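Local coordinates for DNA mismatch repair protein MutS (Thermus aquaticus, PDB 1EWQ) that binds mismatched DNA in DNA mismatch repair, where it probably carries out the recognition step, and has a weak ATPase activity, at residues Gln97-Glu102 against Leu107-Val112; Pro118-Gln123 against Gln229-Gly234; Val112-Thr117 against Leu341-Pro346. All coordinates share one frame; numbering follows the deposited sequence.

Interaction 1 (Gln97-Glu102 against Leu107-Val112); sequences QVEPAE and LVRREV. With nucleotides of chain B.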
loop_
_atom_site.group_PDB
_atom_site.type_symbol
_atom_site.label_atom_id
_atom_site.label_comp_id
_atom_site.label_asym_id
_atom_site.label_seq_id
_atom_site.Cartn_x
_atom_site.Cartn_y
_atom_site.Cartn_z
ATOM N N GLN C 97 -8.485 -30.295 14.748
ATOM C CA GLN C 97 -8.533 -31.575 15.426
ATOM C C GLN C 97 -10.021 -31.873 15.570
ATOM O O GLN C 97 -10.736 -31.195 16.301
ATOM C CB GLN C 97 -7.838 -31.477 16.788
ATOM C CG GLN C 97 -6.334 -31.263 16.660
ATOM C CD GLN C 97 -5.626 -31.106 17.990
ATOM O OE1 GLN C 97 -4.398 -31.133 18.054
ATOM N NE2 GLN C 97 -6.395 -30.932 19.058
ATOM N N VAL C 98 -10.474 -32.882 14.836
ATOM C CA VAL C 98 -11.877 -33.282 14.817
ATOM C C VAL C 98 -12.252 -34.238 15.946
ATOM O O VAL C 98 -13.429 -34.477 16.213
ATOM C CB VAL C 98 -12.200 -33.952 13.467
ATOM C CG1 VAL C 98 -13.661 -34.372 13.411
ATOM C CG2 VAL C 98 -11.872 -32.989 12.335
ATOM N N GLU C 99 -11.240 -34.765 16.620
ATOM C CA GLU C 99 -11.452 -35.718 17.694
ATOM C C GLU C 99 -10.843 -35.249 19.008
ATOM O O GLU C 99 -9.649 -34.958 19.072
ATOM C CB GLU C 99 -10.831 -37.045 17.276
ATOM C CG GLU C 99 -10.846 -38.126 18.318
ATOM C CD GLU C 99 -10.226 -39.400 17.792
ATOM O OE1 GLU C 99 -9.066 -39.341 17.319
ATOM O OE2 GLU C 99 -10.899 -40.455 17.851
ATOM N N PRO C 100 -11.654 -35.162 20.075
ATOM C CA PRO C 100 -11.083 -34.720 21.350
ATOM C C PRO C 100 -9.900 -35.613 21.716
ATOM O O PRO C 100 -9.978 -36.838 21.603
ATOM C CB PRO C 100 -12.258 -34.848 22.322
ATOM C CG PRO C 100 -13.116 -35.912 21.696
ATOM C CD PRO C 100 -13.064 -35.550 20.236
ATOM N N ALA C 101 -8.798 -34.992 22.131
ATOM C CA ALA C 101 -7.587 -35.725 22.486
ATOM C C ALA C 101 -7.841 -36.769 23.566
ATOM O O ALA C 101 -7.214 -37.830 23.571
ATOM C CB ALA C 101 -6.502 -34.753 22.943
ATOM N N GLU C 102 -8.766 -36.459 24.470
ATOM C CA GLU C 102 -9.123 -37.347 25.577
ATOM C C GLU C 102 -9.471 -38.769 25.141
ATOM O O GLU C 102 -9.632 -39.662 25.977
ATOM C CB GLU C 102 -10.316 -36.770 26.342
ATOM C CG GLU C 102 -10.136 -35.339 26.809
ATOM C CD GLU C 102 -11.387 -34.797 27.473
ATOM O OE1 GLU C 102 -11.812 -35.373 28.503
ATOM O OE2 GLU C 102 -11.948 -33.801 26.964
ATOM N N LEU C 107 -2.689 -40.815 17.260
ATOM C CA LEU C 107 -2.693 -39.504 16.628
ATOM C C LEU C 107 -4.108 -38.925 16.553
ATOM O O LEU C 107 -5.035 -39.596 16.104
ATOM C CB LEU C 107 -2.084 -39.627 15.228
ATOM C CG LEU C 107 -1.518 -38.369 14.571
ATOM C CD1 LEU C 107 -0.515 -37.700 15.503
ATOM C CD2 LEU C 107 -0.853 -38.749 13.252
ATOM N N VAL C 108 -4.275 -37.685 17.005
ATOM C CA VAL C 108 -5.585 -37.040 16.980
ATOM C C VAL C 108 -6.100 -36.900 15.547
ATOM O O VAL C 108 -5.324 -36.655 14.620
ATOM C CB VAL C 108 -5.537 -35.636 17.629
ATOM C CG1 VAL C 108 -6.901 -34.966 17.534
ATOM C CG2 VAL C 108 -5.111 -35.751 19.084
ATOM N N ARG C 109 -7.409 -37.071 15.373
ATOM C CA ARG C 109 -8.029 -36.955 14.054
ATOM C C ARG C 109 -7.949 -35.514 13.556
ATOM O O ARG C 109 -8.447 -34.595 14.211
ATOM C CB ARG C 109 -9.508 -37.372 14.103
ATOM C CG ARG C 109 -9.786 -38.823 14.508
ATOM C CD ARG C 109 -11.296 -39.083 14.585
ATOM N NE ARG C 109 -11.627 -40.386 15.161
ATOM C CZ ARG C 109 -12.860 -40.764 15.500
ATOM N NH1 ARG C 109 -13.878 -39.934 15.317
ATOM N NH2 ARG C 109 -13.075 -41.970 16.018
ATOM N N ARG C 110 -7.321 -35.319 12.401
ATOM C CA ARG C 110 -7.205 -33.988 11.817
ATOM C C ARG C 110 -7.612 -33.989 10.352
ATOM O O ARG C 110 -7.157 -34.817 9.558
ATOM C CB ARG C 110 -5.782 -33.455 11.976
ATOM C CG ARG C 110 -5.440 -33.249 13.428
ATOM C CD ARG C 110 -4.019 -32.789 13.671
ATOM N NE ARG C 110 -3.712 -32.945 15.087
ATOM C CZ ARG C 110 -2.552 -32.638 15.651
ATOM N NH1 ARG C 110 -1.566 -32.147 14.916
ATOM N NH2 ARG C 110 -2.380 -32.829 16.951
ATOM N N GLU C 111 -8.489 -33.049 10.014
ATOM C CA GLU C 111 -8.991 -32.908 8.659
ATOM C C GLU C 111 -9.218 -31.426 8.386
ATOM O O GLU C 111 -9.264 -30.611 9.307
ATOM C CB GLU C 111 -10.326 -33.646 8.515
ATOM C CG GLU C 111 -10.365 -35.016 9.174
ATOM C CD GLU C 111 -11.773 -35.575 9.265
ATOM O OE1 GLU C 111 -12.643 -34.907 9.863
ATOM O OE2 GLU C 111 -12.009 -36.685 8.743
ATOM N N VAL C 112 -9.365 -31.087 7.113
ATOM C CA VAL C 112 -9.617 -29.713 6.726
ATOM C C VAL C 112 -11.097 -29.436 6.970
ATOM O O VAL C 112 -11.959 -30.056 6.361
ATOM C CB VAL C 112 -9.278 -29.492 5.241
ATOM C CG1 VAL C 112 -9.588 -28.054 4.844
ATOM C CG2 VAL C 112 -7.807 -29.804 4.999
ATOM P P DC B 14 -1.316 -36.025 19.166
ATOM O OP1 DC B 14 -1.935 -36.306 17.844
ATOM O OP2 DC B 14 -1.671 -36.871 20.338
ATOM O "O5'" DC B 14 0.262 -36.024 18.949
ATOM C "C5'" DC B 14 0.850 -35.110 18.025
ATOM C "C4'" DC B 14 2.356 -35.209 18.057
ATOM O "O4'" DC B 14 2.855 -34.838 19.367
ATOM C "C3'" DC B 14 2.919 -36.600 17.767
ATOM O "O3'" DC B 14 4.086 -36.466 16.949
ATOM C "C2'" DC B 14 3.280 -37.126 19.146
ATOM C "C1'" DC B 14 3.716 -35.855 19.859
ATOM N N1 DC B 14 3.621 -35.872 21.338
ATOM C C2 DC B 14 4.785 -35.641 22.098
ATOM O O2 DC B 14 5.867 -35.470 21.509
ATOM N N3 DC B 14 4.701 -35.614 23.448
ATOM C C4 DC B 14 3.525 -35.813 24.045
ATOM N N4 DC B 14 3.485 -35.756 25.380
ATOM C C5 DC B 14 2.333 -36.075 23.301
ATOM C C6 DC B 14 2.425 -36.094 21.964
ATOM P P DG B 13 -4.735 -31.250 22.929
ATOM O OP1 DG B 13 -5.942 -30.816 22.169
ATOM O OP2 DG B 13 -4.892 -32.017 24.198
ATOM O "O5'" DG B 13 -3.789 -32.068 21.953
ATOM C "C5'" DG B 13 -2.392 -31.947 22.121
ATOM C "C4'" DG B 13 -1.648 -32.573 20.971
ATOM O "O4'" DG B 13 -0.254 -32.314 21.240
ATOM C "C3'" DG B 13 -1.779 -34.088 20.882
ATOM O "O3'" DG B 13 -1.626 -34.491 19.522
ATOM C "C2'" DG B 13 -0.656 -34.592 21.774
ATOM C "C1'" DG B 13 0.397 -33.485 21.716
ATOM N N9 DG B 13 0.991 -33.163 23.015
ATOM C C8 DG B 13 0.384 -33.246 24.246
ATOM N N7 DG B 13 1.172 -32.910 25.231
ATOM C C5 DG B 13 2.372 -32.582 24.617
ATOM C C6 DG B 13 3.607 -32.149 25.176
ATOM O O6 DG B 13 3.899 -31.979 26.366
ATOM N N1 DG B 13 4.557 -31.914 24.189
ATOM C C2 DG B 13 4.354 -32.082 22.840
ATOM N N2 DG B 13 5.393 -31.811 22.038
ATOM N N3 DG B 13 3.215 -32.489 22.312
ATOM C C4 DG B 13 2.275 -32.721 23.248
#
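Glu99 brings OE2 over one face of the Arg109 guanidinium, in a salt bridge to NE at 2.8 Å, with the carboxylate tilted 36° from it. With CG anti to the main-chain N (chi1 175°) and the chain extended beyond it, Glu99 crosses CG and CD of Arg109 at about a right angle. The other oxygen of Glu99, OE1, accepts a weak hydrogen bond from Arg109 N. Beside this pair the backbones are tied by Val98 N giving a hydrogen bond to Arg109 O, 2.7 Å long, while CG1 of Val108 sits against Gln97 CB at 3.7 Å. These segments form the loop end of the beta hairpin made by strands 92-97 and 110-116 of MutS domain I, where Gln97 and Arg110 form a non-hydrogen-bonded pair. That end of the hairpin grips the DNA backbone: Val108 N donates an almost straight bond of 2.8 Å to OP1 of DC14 of chain B, and Gln97 NE2 donates to OP1 of DG13 of chain B at 3.1 Å. The Gln97 amide is fixed from its other end, since OE1 accepts from Gly37 N. Arg110 runs alongside Gln97, its NH2 3.2 Å from O3' of DG13 of chain B. Farther back, Gln19 NE2 bonds Val108 O.

Interaction 2 (Pro118-Gln123 against Gln229-Gly234); sequences PGTLLQ and QRTQGG
This is a small, buried, water-assisted contact between the loop that follows strand 110-116 of MutS domain I and the last turn of helix 215-232. Thr120 and Thr231 carry it, reaching toward each other tip to tip, with CB of Thr120 3.3 Å from OG1 of Thr231. The methyl groups are farther apart, CG2 to CG2 at 4.1 Å. In Thr231 the hydroxyl lies between the backbone N and the carbonyl carbon (chi1 67°), which turns OG1 both to Thr120 and back to Ala228 O, its hydrogen-bond partner in the preceding turn. Thr120 OG1 is likewise engaged, with Thr117 OG1. A single water joins the two sides: it donates to Thr120 O at 2.8 Å and to Thr231 OG1, also at 2.8 Å. The second touch is apolar. Leu122 crosses Gln232 at about a right angle and sets CD1 3.5 Å from CG of that glutamine. Just beyond, the helix ends in a Schellman motif at Gly233, whose positive phi of 72° suits glycine. With each threonine hydroxyl bonded within its own part of the chain, the water is the clear polar bridge across this buried junction, and it gives the carbonyl of Thr120 a donor.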
loop_
_atom_site.group_PDB
_atom_site.type_symbol
_atom_site.label_atom_id
_atom_site.label_comp_id
_atom_site.label_asym_id
_atom_site.label_seq_id
_atom_site.Cartn_x
_atom_site.Cartn_y
_atom_site.Cartn_z
ATOM N N PRO C 118 -11.200 -15.172 -0.377
ATOM C CA PRO C 118 -11.867 -13.868 -0.437
ATOM C C PRO C 118 -13.355 -13.866 -0.768
ATOM O O PRO C 118 -14.129 -13.174 -0.109
ATOM C CB PRO C 118 -11.017 -13.088 -1.444
ATOM C CG PRO C 118 -10.452 -14.162 -2.320
ATOM C CD PRO C 118 -10.086 -15.244 -1.338
ATOM N N GLY C 119 -13.763 -14.653 -1.757
ATOM C CA GLY C 119 -15.167 -14.673 -2.130
ATOM C C GLY C 119 -16.089 -15.685 -1.460
ATOM O O GLY C 119 -17.222 -15.849 -1.896
ATOM N N THR C 120 -15.637 -16.353 -0.404
ATOM C CA THR C 120 -16.484 -17.342 0.261
ATOM C C THR C 120 -16.434 -17.208 1.781
ATOM O O THR C 120 -16.772 -18.141 2.505
ATOM C CB THR C 120 -16.042 -18.779 -0.106
ATOM O OG1 THR C 120 -14.721 -19.011 0.395
ATOM C CG2 THR C 120 -16.049 -18.976 -1.624
ATOM N N LEU C 121 -16.025 -16.045 2.262
ATOM C CA LEU C 121 -15.910 -15.813 3.696
ATOM C C LEU C 121 -17.247 -15.811 4.436
ATOM O O LEU C 121 -18.243 -15.245 3.971
ATOM C CB LEU C 121 -15.182 -14.488 3.944
ATOM C CG LEU C 121 -13.782 -14.398 3.321
ATOM C CD1 LEU C 121 -13.228 -12.985 3.524
ATOM C CD2 LEU C 121 -12.860 -15.475 3.933
ATOM N N LEU C 122 -17.252 -16.451 5.597
ATOM C CA LEU C 122 -18.435 -16.523 6.443
ATOM C C LEU C 122 -18.192 -15.876 7.801
ATOM O O LEU C 122 -19.129 -15.669 8.564
ATOM C CB LEU C 122 -18.857 -17.981 6.633
ATOM C CG LEU C 122 -19.627 -18.502 5.422
ATOM C CD1 LEU C 122 -19.481 -20.004 5.303
ATOM C CD2 LEU C 122 -21.074 -18.080 5.547
ATOM N N GLN C 123 -16.935 -15.562 8.106
ATOM C CA GLN C 123 -16.603 -14.940 9.380
ATOM C C GLN C 123 -16.882 -13.430 9.356
ATOM O O GLN C 123 -16.372 -12.704 8.502
ATOM C CB GLN C 123 -15.131 -15.187 9.733
ATOM C CG GLN C 123 -14.728 -16.663 9.914
ATOM C CD GLN C 123 -14.541 -17.416 8.598
ATOM O OE1 GLN C 123 -14.478 -16.819 7.522
ATOM N NE2 GLN C 123 -14.433 -18.738 8.689
ATOM N N GLN C 229 -19.319 -25.039 -1.704
ATOM C CA GLN C 229 -19.641 -26.159 -0.826
ATOM C C GLN C 229 -18.344 -26.737 -0.276
ATOM O O GLN C 229 -18.284 -27.213 0.853
ATOM C CB GLN C 229 -20.459 -27.209 -1.589
ATOM C CG GLN C 229 -21.776 -26.606 -2.092
ATOM C CD GLN C 229 -22.714 -27.587 -2.786
ATOM O OE1 GLN C 229 -22.306 -28.379 -3.644
ATOM N NE2 GLN C 229 -23.996 -27.509 -2.432
ATOM N N ARG C 230 -17.295 -26.659 -1.081
ATOM C CA ARG C 230 -15.986 -27.138 -0.678
ATOM C C ARG C 230 -15.458 -26.234 0.434
ATOM O O ARG C 230 -15.104 -26.708 1.512
ATOM C CB ARG C 230 -15.037 -27.094 -1.874
ATOM C CG ARG C 230 -13.725 -27.852 -1.715
ATOM C CD ARG C 230 -12.884 -27.682 -2.981
ATOM N NE ARG C 230 -13.741 -27.761 -4.166
ATOM C CZ ARG C 230 -13.356 -27.526 -5.420
ATOM N NH1 ARG C 230 -12.098 -27.193 -5.702
ATOM N NH2 ARG C 230 -14.252 -27.607 -6.397
ATOM N N THR C 231 -15.423 -24.927 0.177
ATOM C CA THR C 231 -14.917 -23.978 1.165
ATOM C C THR C 231 -15.742 -24.000 2.443
ATOM O O THR C 231 -15.195 -24.052 3.544
ATOM C CB THR C 231 -14.890 -22.517 0.620
ATOM O OG1 THR C 231 -16.228 -22.050 0.399
ATOM C CG2 THR C 231 -14.114 -22.444 -0.685
ATOM N N GLN C 232 -17.061 -23.976 2.294
ATOM C CA GLN C 232 -17.952 -23.976 3.451
ATOM C C GLN C 232 -17.824 -25.269 4.248
ATOM O O GLN C 232 -18.183 -25.321 5.423
ATOM C CB GLN C 232 -19.401 -23.780 2.993
ATOM C CG GLN C 232 -20.333 -23.174 4.041
ATOM C CD GLN C 232 -20.691 -24.144 5.152
ATOM O OE1 GLN C 232 -21.165 -25.254 4.893
ATOM N NE2 GLN C 232 -20.475 -23.727 6.397
ATOM N N GLY C 233 -17.294 -26.307 3.612
ATOM C CA GLY C 233 -17.146 -27.579 4.291
ATOM C C GLY C 233 -18.473 -28.288 4.497
ATOM O O GLY C 233 -18.604 -29.104 5.409
ATOM N N GLY C 234 -19.456 -27.981 3.653
ATOM C CA GLY C 234 -20.759 -28.619 3.772
ATOM C C GLY C 234 -21.853 -27.995 2.915
ATOM O O GLY C 234 -21.581 -27.168 2.046
HETATM O O HOH W 1 -17.416 -20.889 2.685
#

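Interaction 3 (Val112-Thr117 against Leu341-Pro346); sequences VTQLLT and LGRASP
Gln114 and Arg343 meet where edge strand 110-116 of the mixed sheet in MutS domain I faces the loop between helices 332-340 and 346-366 of domain III. The end of the Gln114 side chain comes up at the edge of the Arg343 guanidinium, near its plane, with the amide turned 68° from it. A chi1 of 49° tucks CG of Gln114 over its own main chain, and from there the extended chain carries the amide out to the arginine. From the other side, Arg343 reaches over with its chain extended from CG to NE. Water and outside bonds supplement this meeting. One water lies 2.8 Å from Leu115 O, to which it probably donates, and accepts from Arg343 NH2 at 3.3 Å; the same NH2 is hydrogen-bonded to Gln232 O at the end of helix 215-232. A leucine in place of Arg343 would probably leave Gln232 O without this donor and break the water link to the strand. At the helix ends, Gly342 forms a Schellman motif after helix 332-340 and Ser345 is the N-cap of helix 346-366. Apart from the amide, the strand comes near the guanidinium through an aliphatic carbon, Gln114 CB, 4.0 Å from Arg343 NH2.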
loop_
_atom_site.group_PDB
_atom_site.type_symbol
_atom_site.label_atom_id
_atom_site.label_comp_id
_atom_site.label_asym_id
_atom_site.label_seq_id
_atom_site.Cartn_x
_atom_site.Cartn_y
_atom_site.Cartn_z
ATOM N N VAL C 112 -9.365 -31.087 7.113
ATOM C CA VAL C 112 -9.617 -29.713 6.726
ATOM C C VAL C 112 -11.097 -29.436 6.970
ATOM O O VAL C 112 -11.959 -30.056 6.361
ATOM C CB VAL C 112 -9.278 -29.492 5.241
ATOM C CG1 VAL C 112 -9.588 -28.054 4.844
ATOM C CG2 VAL C 112 -7.807 -29.804 4.999
ATOM N N THR C 113 -11.384 -28.508 7.874
ATOM C CA THR C 113 -12.759 -28.159 8.218
ATOM C C THR C 113 -13.373 -27.102 7.306
ATOM O O THR C 113 -14.587 -27.068 7.114
ATOM C CB THR C 113 -12.837 -27.681 9.694
ATOM O OG1 THR C 113 -12.888 -28.826 10.549
ATOM C CG2 THR C 113 -14.071 -26.798 9.944
ATOM N N GLN C 114 -12.538 -26.246 6.736
ATOM C CA GLN C 114 -13.039 -25.196 5.869
ATOM C C GLN C 114 -11.916 -24.489 5.152
ATOM O O GLN C 114 -10.769 -24.511 5.591
ATOM C CB GLN C 114 -13.817 -24.172 6.686
ATOM C CG GLN C 114 -13.069 -23.701 7.912
ATOM C CD GLN C 114 -13.668 -22.455 8.514
ATOM O OE1 GLN C 114 -13.298 -22.044 9.617
ATOM N NE2 GLN C 114 -14.592 -21.837 7.789
ATOM N N LEU C 115 -12.265 -23.857 4.041
ATOM C CA LEU C 115 -11.310 -23.114 3.255
ATOM C C LEU C 115 -11.687 -21.648 3.397
ATOM O O LEU C 115 -12.871 -21.316 3.501
ATOM C CB LEU C 115 -11.399 -23.536 1.788
ATOM C CG LEU C 115 -11.204 -25.033 1.514
ATOM C CD1 LEU C 115 -11.311 -25.296 0.016
ATOM C CD2 LEU C 115 -9.844 -25.481 2.027
ATOM N N LEU C 116 -10.691 -20.774 3.436
ATOM C CA LEU C 116 -10.955 -19.345 3.542
ATOM C C LEU C 116 -10.423 -18.664 2.300
ATOM O O LEU C 116 -9.217 -18.581 2.100
ATOM C CB LEU C 116 -10.294 -18.741 4.780
ATOM C CG LEU C 116 -10.749 -19.264 6.146
ATOM C CD1 LEU C 116 -10.101 -18.430 7.243
ATOM C CD2 LEU C 116 -12.248 -19.184 6.268
ATOM N N THR C 117 -11.336 -18.206 1.454
ATOM C CA THR C 117 -10.966 -17.522 0.233
ATOM C C THR C 117 -11.762 -16.225 0.211
ATOM O O THR C 117 -12.872 -16.166 0.709
ATOM C CB THR C 117 -11.257 -18.392 -1.008
ATOM O OG1 THR C 117 -12.664 -18.445 -1.258
ATOM C CG2 THR C 117 -10.721 -19.809 -0.776
ATOM N N LEU C 341 -26.183 -22.619 8.889
ATOM C CA LEU C 341 -24.977 -23.383 8.590
ATOM C C LEU C 341 -24.315 -24.010 9.816
ATOM O O LEU C 341 -23.254 -24.613 9.701
ATOM C CB LEU C 341 -23.954 -22.492 7.866
ATOM C CG LEU C 341 -24.299 -22.117 6.422
ATOM C CD1 LEU C 341 -23.303 -21.106 5.868
ATOM C CD2 LEU C 341 -24.311 -23.380 5.581
ATOM N N GLY C 342 -24.929 -23.857 10.985
ATOM C CA GLY C 342 -24.364 -24.426 12.197
ATOM C C GLY C 342 -23.073 -23.784 12.684
ATOM O O GLY C 342 -22.260 -24.445 13.340
ATOM N N ARG C 343 -22.884 -22.499 12.374
ATOM C CA ARG C 343 -21.702 -21.760 12.791
ATOM C C ARG C 343 -21.977 -20.668 13.823
ATOM O O ARG C 343 -21.037 -20.078 14.353
ATOM C CB ARG C 343 -21.042 -21.088 11.600
ATOM C CG ARG C 343 -20.522 -22.004 10.547
ATOM C CD ARG C 343 -19.723 -21.186 9.568
ATOM N NE ARG C 343 -19.164 -21.991 8.492
ATOM C CZ ARG C 343 -17.954 -21.782 7.989
ATOM N NH1 ARG C 343 -17.209 -20.802 8.484
ATOM N NH2 ARG C 343 -17.497 -22.539 6.997
ATOM N N ALA C 344 -23.246 -20.372 14.084
ATOM C CA ALA C 344 -23.599 -19.332 15.042
ATOM C C ALA C 344 -22.873 -19.495 16.381
ATOM O O ALA C 344 -22.869 -20.576 16.977
ATOM C CB ALA C 344 -25.095 -19.316 15.261
ATOM N N SER C 345 -22.281 -18.396 16.844
ATOM C CA SER C 345 -21.517 -18.347 18.086
ATOM C C SER C 345 -22.313 -17.812 19.270
ATOM O O SER C 345 -23.380 -17.223 19.110
ATOM C CB SER C 345 -20.306 -17.434 17.901
ATOM O OG SER C 345 -20.728 -16.078 17.847
ATOM N N PRO C 346 -21.799 -18.014 20.486
ATOM C CA PRO C 346 -22.568 -17.480 21.606
ATOM C C PRO C 346 -22.663 -15.958 21.474
ATOM O O PRO C 346 -23.597 -15.337 21.968
ATOM C CB PRO C 346 -21.781 -17.950 22.836
ATOM C CG PRO C 346 -20.436 -18.384 22.287
ATOM C CD PRO C 346 -20.748 -18.930 20.945
HETATM O O HOH W 2 -15.279 -21.433 4.827
#

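Strand 110-116 runs through the set: interaction 1 uses its start, interaction 3 its remainder, and the two share Val112 although their centres lie about 17 Å apart. Interaction 1 touches the DNA backbone itself, whereas the nearest atoms of interactions 3 and 2 are about 14 Å and 19 Å from the nucleic acid. Interactions 2 and 3 adjoin, with centres about 7 Å apart. A probable hydrogen bond between Leu115 N and Thr231 O, at 3.0 Å, joins them, alongside the Arg343 bond to the helix end. The end of helix 215-232 is thus held between the domain I strand and the domain III loop, well behind the DNA-contacting hairpin. All three lie away from the predicted ATP site.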